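Local coordinates for protein archease (Thermotoga maritima, PDB 1J5U), which probably activates the tRNA-splicing ligase RtcB by promoting its guanylylation and turnover, binds calcium, and may act as a chaperone, at residues I49-E54 with A85-K90; D75-I80 with T109-L114. One frame throughout, in Å; residues are numbered along the deposited sequence.

Contact 1. Residues I49-E54 with A85-K90; sequences IVLDTE and APWRIK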
# COMPACT_ATOMS: atom_id res chain seq x y z
N ILE A 49 -12.31 3.31 1.71
CA ILE A 49 -12.32 3.36 3.16
C ILE A 49 -12.80 4.68 3.73
O ILE A 49 -12.40 5.75 3.28
CB ILE A 49 -10.90 3.02 3.72
CG1 ILE A 49 -10.58 1.57 3.41
CG2 ILE A 49 -10.81 3.28 5.23
CD1 ILE A 49 -9.13 1.16 3.61
N VAL A 50 -13.69 4.60 4.71
CA VAL A 50 -14.20 5.79 5.38
C VAL A 50 -13.67 5.62 6.80
O VAL A 50 -13.80 4.54 7.39
CB VAL A 50 -15.76 5.85 5.39
CG1 VAL A 50 -16.24 7.13 6.08
CG2 VAL A 50 -16.29 5.83 3.96
N LEU A 51 -13.06 6.66 7.34
CA LEU A 51 -12.45 6.57 8.66
C LEU A 51 -13.23 7.08 9.86
O LEU A 51 -13.97 8.06 9.77
CB LEU A 51 -11.09 7.28 8.64
CG LEU A 51 -10.06 6.83 7.60
CD1 LEU A 51 -8.83 7.72 7.70
CD2 LEU A 51 -9.69 5.39 7.84
N ASP A 52 -13.05 6.42 10.99
CA ASP A 52 -13.65 6.86 12.24
C ASP A 52 -12.53 7.73 12.84
O ASP A 52 -11.51 7.98 12.18
CB ASP A 52 -13.97 5.70 13.18
CG ASP A 52 -15.40 5.18 13.02
OD1 ASP A 52 -16.31 6.00 12.77
OD2 ASP A 52 -15.63 3.96 13.16
N THR A 53 -12.68 8.16 14.09
CA THR A 53 -11.68 9.02 14.71
C THR A 53 -10.62 8.35 15.56
O THR A 53 -9.54 8.89 15.72
CB THR A 53 -12.36 10.08 15.57
OG1 THR A 53 -13.06 9.42 16.63
CG2 THR A 53 -13.35 10.88 14.75
N GLU A 54 -10.94 7.18 16.12
CA GLU A 54 -10.00 6.47 16.99
C GLU A 54 -8.69 6.18 16.26
O GLU A 54 -8.69 5.76 15.10
CB GLU A 54 -10.64 5.18 17.50
CG GLU A 54 -9.75 4.34 18.37
CD GLU A 54 -10.42 3.08 18.88
OE1 GLU A 54 -11.29 2.52 18.17
OE2 GLU A 54 -10.07 2.63 19.99
N ALA A 85 -6.80 1.49 9.21
CA ALA A 85 -6.21 1.99 7.97
C ALA A 85 -5.11 3.03 8.18
O ALA A 85 -5.21 3.89 9.06
CB ALA A 85 -7.32 2.57 7.09
N PRO A 86 -4.02 2.93 7.40
CA PRO A 86 -2.92 3.90 7.53
C PRO A 86 -3.47 5.29 7.19
O PRO A 86 -4.19 5.46 6.21
CB PRO A 86 -1.89 3.39 6.52
CG PRO A 86 -2.76 2.73 5.44
CD PRO A 86 -3.74 1.95 6.33
N TRP A 87 -3.14 6.28 8.00
CA TRP A 87 -3.65 7.63 7.79
C TRP A 87 -2.58 8.71 7.66
O TRP A 87 -2.57 9.50 6.70
CB TRP A 87 -4.64 7.96 8.93
CG TRP A 87 -5.15 9.38 8.93
CD1 TRP A 87 -5.82 10.02 7.92
CD2 TRP A 87 -5.03 10.32 9.99
NE1 TRP A 87 -6.13 11.30 8.30
CE2 TRP A 87 -5.66 11.51 9.56
CE3 TRP A 87 -4.46 10.27 11.27
CZ2 TRP A 87 -5.73 12.66 10.37
CZ3 TRP A 87 -4.53 11.41 12.08
CH2 TRP A 87 -5.16 12.59 11.62
N ARG A 88 -1.68 8.75 8.64
CA ARG A 88 -0.60 9.73 8.62
C ARG A 88 0.75 9.05 8.80
O ARG A 88 0.84 7.98 9.40
CB ARG A 88 -0.83 10.78 9.71
CG ARG A 88 -1.97 11.75 9.38
CD ARG A 88 -1.54 12.75 8.30
NE ARG A 88 -2.63 13.58 7.80
CZ ARG A 88 -3.48 13.22 6.83
NH1 ARG A 88 -3.36 12.04 6.24
NH2 ARG A 88 -4.44 14.05 6.44
N ILE A 89 1.78 9.68 8.26
CA ILE A 89 3.13 9.15 8.35
C ILE A 89 4.06 10.26 8.79
O ILE A 89 4.07 11.36 8.21
CB ILE A 89 3.60 8.59 7.00
CG1 ILE A 89 2.57 7.57 6.47
CG2 ILE A 89 4.99 7.94 7.17
CD1 ILE A 89 2.77 7.17 5.02
N LYS A 90 4.84 9.97 9.82
CA LYS A 90 5.77 10.94 10.39
C LYS A 90 7.14 10.31 10.60
O LYS A 90 7.26 9.30 11.28
CB LYS A 90 5.19 11.44 11.72
CG LYS A 90 6.09 12.36 12.54
CD LYS A 90 5.39 12.74 13.85
CE LYS A 90 6.38 13.29 14.87
NZ LYS A 90 7.28 14.29 14.22
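Leu51 turns CG anti to its own carbonyl carbon (chi1 -56°) and, with the rest of the chain extended, opens its two methyls toward Ala85 and Trp87, whose CG lies anti to the backbone N (chi1 174°). The contact belongs to the antiparallel sheet of archease in which strand 95-105 pairs with both 50-52 and 84-92; the two segments therefore meet through side chains, with no hydrogen bond between them. Leu51 CD2 rests 3.8 Å from Ala85 CB, while CD1, the other branch, reaches Trp87 CD1 at 3.8 Å, slanting in at the pyrrole part of the indole. Ile49 packs on the Ala85 methyl too: Ile49 CG2 stands 4.0 Å from Ala85 CB, so that the small buried alanine is met by two branched chains. Leu44 of helix 32-47 also packs on both Ile49 and Ala85, and Ile103 of the shared strand touches both as well.

Trp87 has further partners. Arg101 makes a cation-pi contact with it, and the aliphatic part of Arg88 lies over one face. Trp87 and Arg88 together oppose Thr99 in a classic beta bulge. Folding back from there, the Arg88 guanidinium sets one face against Trp87 NE1, and Arg88 NH1 donates a bent hydrogen bond of 2.7 Å to Trp87 O, approaching from above the carbonyl plane with an N-H...O angle of 132°.

Contact 2. Residues D75-I80 with T109-L114; sequences DWILEI and TEIKAL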
# COMPACT_ATOMS: atom_id res chain seq x y z
N ASP A 75 1.96 -4.92 5.66
CA ASP A 75 1.56 -4.92 7.06
C ASP A 75 0.34 -4.01 7.19
O ASP A 75 -0.56 -4.30 7.96
CB ASP A 75 2.67 -4.43 7.98
CG ASP A 75 2.28 -4.61 9.44
OD1 ASP A 75 2.03 -3.62 10.14
OD2 ASP A 75 2.18 -5.77 9.85
N TRP A 76 0.29 -2.93 6.40
CA TRP A 76 -0.86 -2.03 6.42
C TRP A 76 -2.12 -2.77 5.97
O TRP A 76 -3.21 -2.51 6.46
CB TRP A 76 -0.67 -0.84 5.49
CG TRP A 76 0.39 0.14 5.90
CD1 TRP A 76 1.08 0.16 7.09
CD2 TRP A 76 0.88 1.23 5.12
NE1 TRP A 76 1.98 1.20 7.09
CE2 TRP A 76 1.88 1.88 5.89
CE3 TRP A 76 0.57 1.74 3.84
CZ2 TRP A 76 2.58 3.00 5.43
CZ3 TRP A 76 1.27 2.87 3.38
CH2 TRP A 76 2.27 3.48 4.17
N ILE A 77 -1.97 -3.65 4.98
CA ILE A 77 -3.10 -4.45 4.48
C ILE A 77 -3.58 -5.40 5.60
O ILE A 77 -4.77 -5.64 5.75
CB ILE A 77 -2.67 -5.24 3.22
CG1 ILE A 77 -2.56 -4.25 2.04
CG2 ILE A 77 -3.68 -6.37 2.93
CD1 ILE A 77 -1.69 -4.72 0.86
N LEU A 78 -2.64 -5.91 6.40
CA LEU A 78 -2.99 -6.80 7.51
C LEU A 78 -3.78 -5.97 8.50
O LEU A 78 -4.84 -6.39 8.97
CB LEU A 78 -1.73 -7.38 8.18
CG LEU A 78 -1.91 -8.27 9.43
CD1 LEU A 78 -2.82 -9.49 9.13
CD2 LEU A 78 -0.54 -8.74 9.89
N GLU A 79 -3.29 -4.77 8.81
CA GLU A 79 -4.00 -3.89 9.74
C GLU A 79 -5.38 -3.56 9.21
O GLU A 79 -6.37 -3.47 9.99
CB GLU A 79 -3.20 -2.60 9.98
CG GLU A 79 -2.01 -2.79 10.92
CD GLU A 79 -2.43 -3.22 12.32
OE1 GLU A 79 -3.54 -2.82 12.74
OE2 GLU A 79 -1.65 -3.94 12.98
N ILE A 80 -5.48 -3.34 7.90
CA ILE A 80 -6.79 -3.02 7.32
C ILE A 80 -7.74 -4.20 7.58
O ILE A 80 -8.90 -3.99 7.93
CB ILE A 80 -6.69 -2.71 5.80
CG1 ILE A 80 -6.15 -1.28 5.59
CG2 ILE A 80 -8.09 -2.83 5.13
CD1 ILE A 80 -5.87 -0.93 4.14
N THR A 109 -12.93 -2.27 -3.87
CA THR A 109 -12.23 -3.50 -4.17
C THR A 109 -11.25 -3.84 -3.07
O THR A 109 -10.34 -3.06 -2.78
CB THR A 109 -11.43 -3.35 -5.48
OG1 THR A 109 -12.20 -2.59 -6.43
CG2 THR A 109 -11.13 -4.72 -6.07
N GLU A 110 -11.43 -5.00 -2.45
CA GLU A 110 -10.54 -5.45 -1.38
C GLU A 110 -9.16 -5.79 -1.93
O GLU A 110 -9.04 -6.62 -2.84
CB GLU A 110 -11.12 -6.69 -0.71
CG GLU A 110 -12.59 -6.55 -0.30
CD GLU A 110 -13.54 -7.16 -1.33
OE1 GLU A 110 -13.60 -6.65 -2.48
OE2 GLU A 110 -14.22 -8.15 -0.98
N ILE A 111 -8.11 -5.17 -1.40
CA ILE A 111 -6.77 -5.48 -1.86
C ILE A 111 -6.19 -6.54 -0.95
O ILE A 111 -6.15 -6.37 0.28
CB ILE A 111 -5.87 -4.21 -1.86
CG1 ILE A 111 -6.31 -3.26 -2.97
CG2 ILE A 111 -4.41 -4.60 -2.03
CD1 ILE A 111 -5.55 -1.92 -3.02
N LYS A 112 -5.74 -7.64 -1.55
CA LYS A 112 -5.17 -8.77 -0.82
C LYS A 112 -3.70 -8.60 -0.46
O LYS A 112 -3.24 -9.09 0.58
CB LYS A 112 -5.31 -10.05 -1.64
CG LYS A 112 -6.74 -10.50 -1.89
CD LYS A 112 -6.74 -11.78 -2.72
CE LYS A 112 -8.15 -12.19 -3.12
NZ LYS A 112 -8.10 -13.27 -4.15
N ALA A 113 -2.95 -7.95 -1.34
CA ALA A 113 -1.54 -7.78 -1.09
C ALA A 113 -0.85 -6.92 -2.13
O ALA A 113 -1.35 -6.75 -3.25
CB ALA A 113 -0.85 -9.16 -1.08
N LEU A 114 0.31 -6.40 -1.73
CA LEU A 114 1.16 -5.69 -2.66
C LEU A 114 2.09 -6.83 -3.08
O LEU A 114 2.58 -7.57 -2.22
CB LEU A 114 1.99 -4.60 -1.97
CG LEU A 114 3.10 -4.03 -2.85
CD1 LEU A 114 2.51 -3.31 -4.08
CD2 LEU A 114 3.93 -3.06 -2.02
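Ile77 carries this contact almost alone, and it meets mainly backbone. With chi1 at -74°, CG1 sits beside the backbone N and CG2 lies anti to it, which directs that methyl at two successive carbonyls: Ile77 CG2 is 3.6 Å from Ile111 O and equally far from Lys112 O. The longer branch runs out nearly extended (chi2 159°), taking CD1 to the chain one step further on. There Ile77 CD1 approaches Ala113 CA to 3.6 Å and Leu114 N to 3.7 Å. Its side-chain partner is Ile111, whose CG2 comes within 4.0 Å of Ile77 CD1. The two branches of Ile77 thus lie along the backbone from 111 to 114, and the segments are joined by van der Waals packing without a hydrogen bond.

The arrangement is helix-on-sheet packing: helix 66-81 lies against the start of strand 113-124, an outer strand of the three-stranded antiparallel sheet. Lys112 and Ala113 form a classic beta bulge opposite Asp135 of strand 127-135. Ala113 CB points away from the helix, leaving its CA to meet the isoleucine, and the Leu114 N-H is taken by Asn74 OD1, three residues before Ile77 on the same helix.

The CB of Lys112 also points away from the helix, and the side chain, extended beyond its first torsion, passes close to the calcium site. That side chain comes within about 4 Å of the bound calcium ion, which His19, Asp22, Asp135 and Thr136 bind, and Lys112 NZ makes a weak hydrogen bond to Thr136 OXT.

From the N terminus, the chain passes through helix 32-47 to residues 49-54, then strand 54-61 and helix 66-81, where 75-80 lies. Contact 1 closes at 85-90, just after that helix, making a loop of 30 intervening residues. Strand 95-105 follows, and contact 2 closes at 109-114, with 28 residues between it and 75-80. Because the segments alternate, the two loops cross. Contact 1 joins two strands flanking 95-105 in the four-stranded sheet; contact 2 ties helix 66-81 to the three-stranded sheet. The helix also bridges them directly: Trp76 CD2 packs 3.8 Å from Pro86 CB, and Ile80 CD1 lies 3.9 Å from Ile49 CD1.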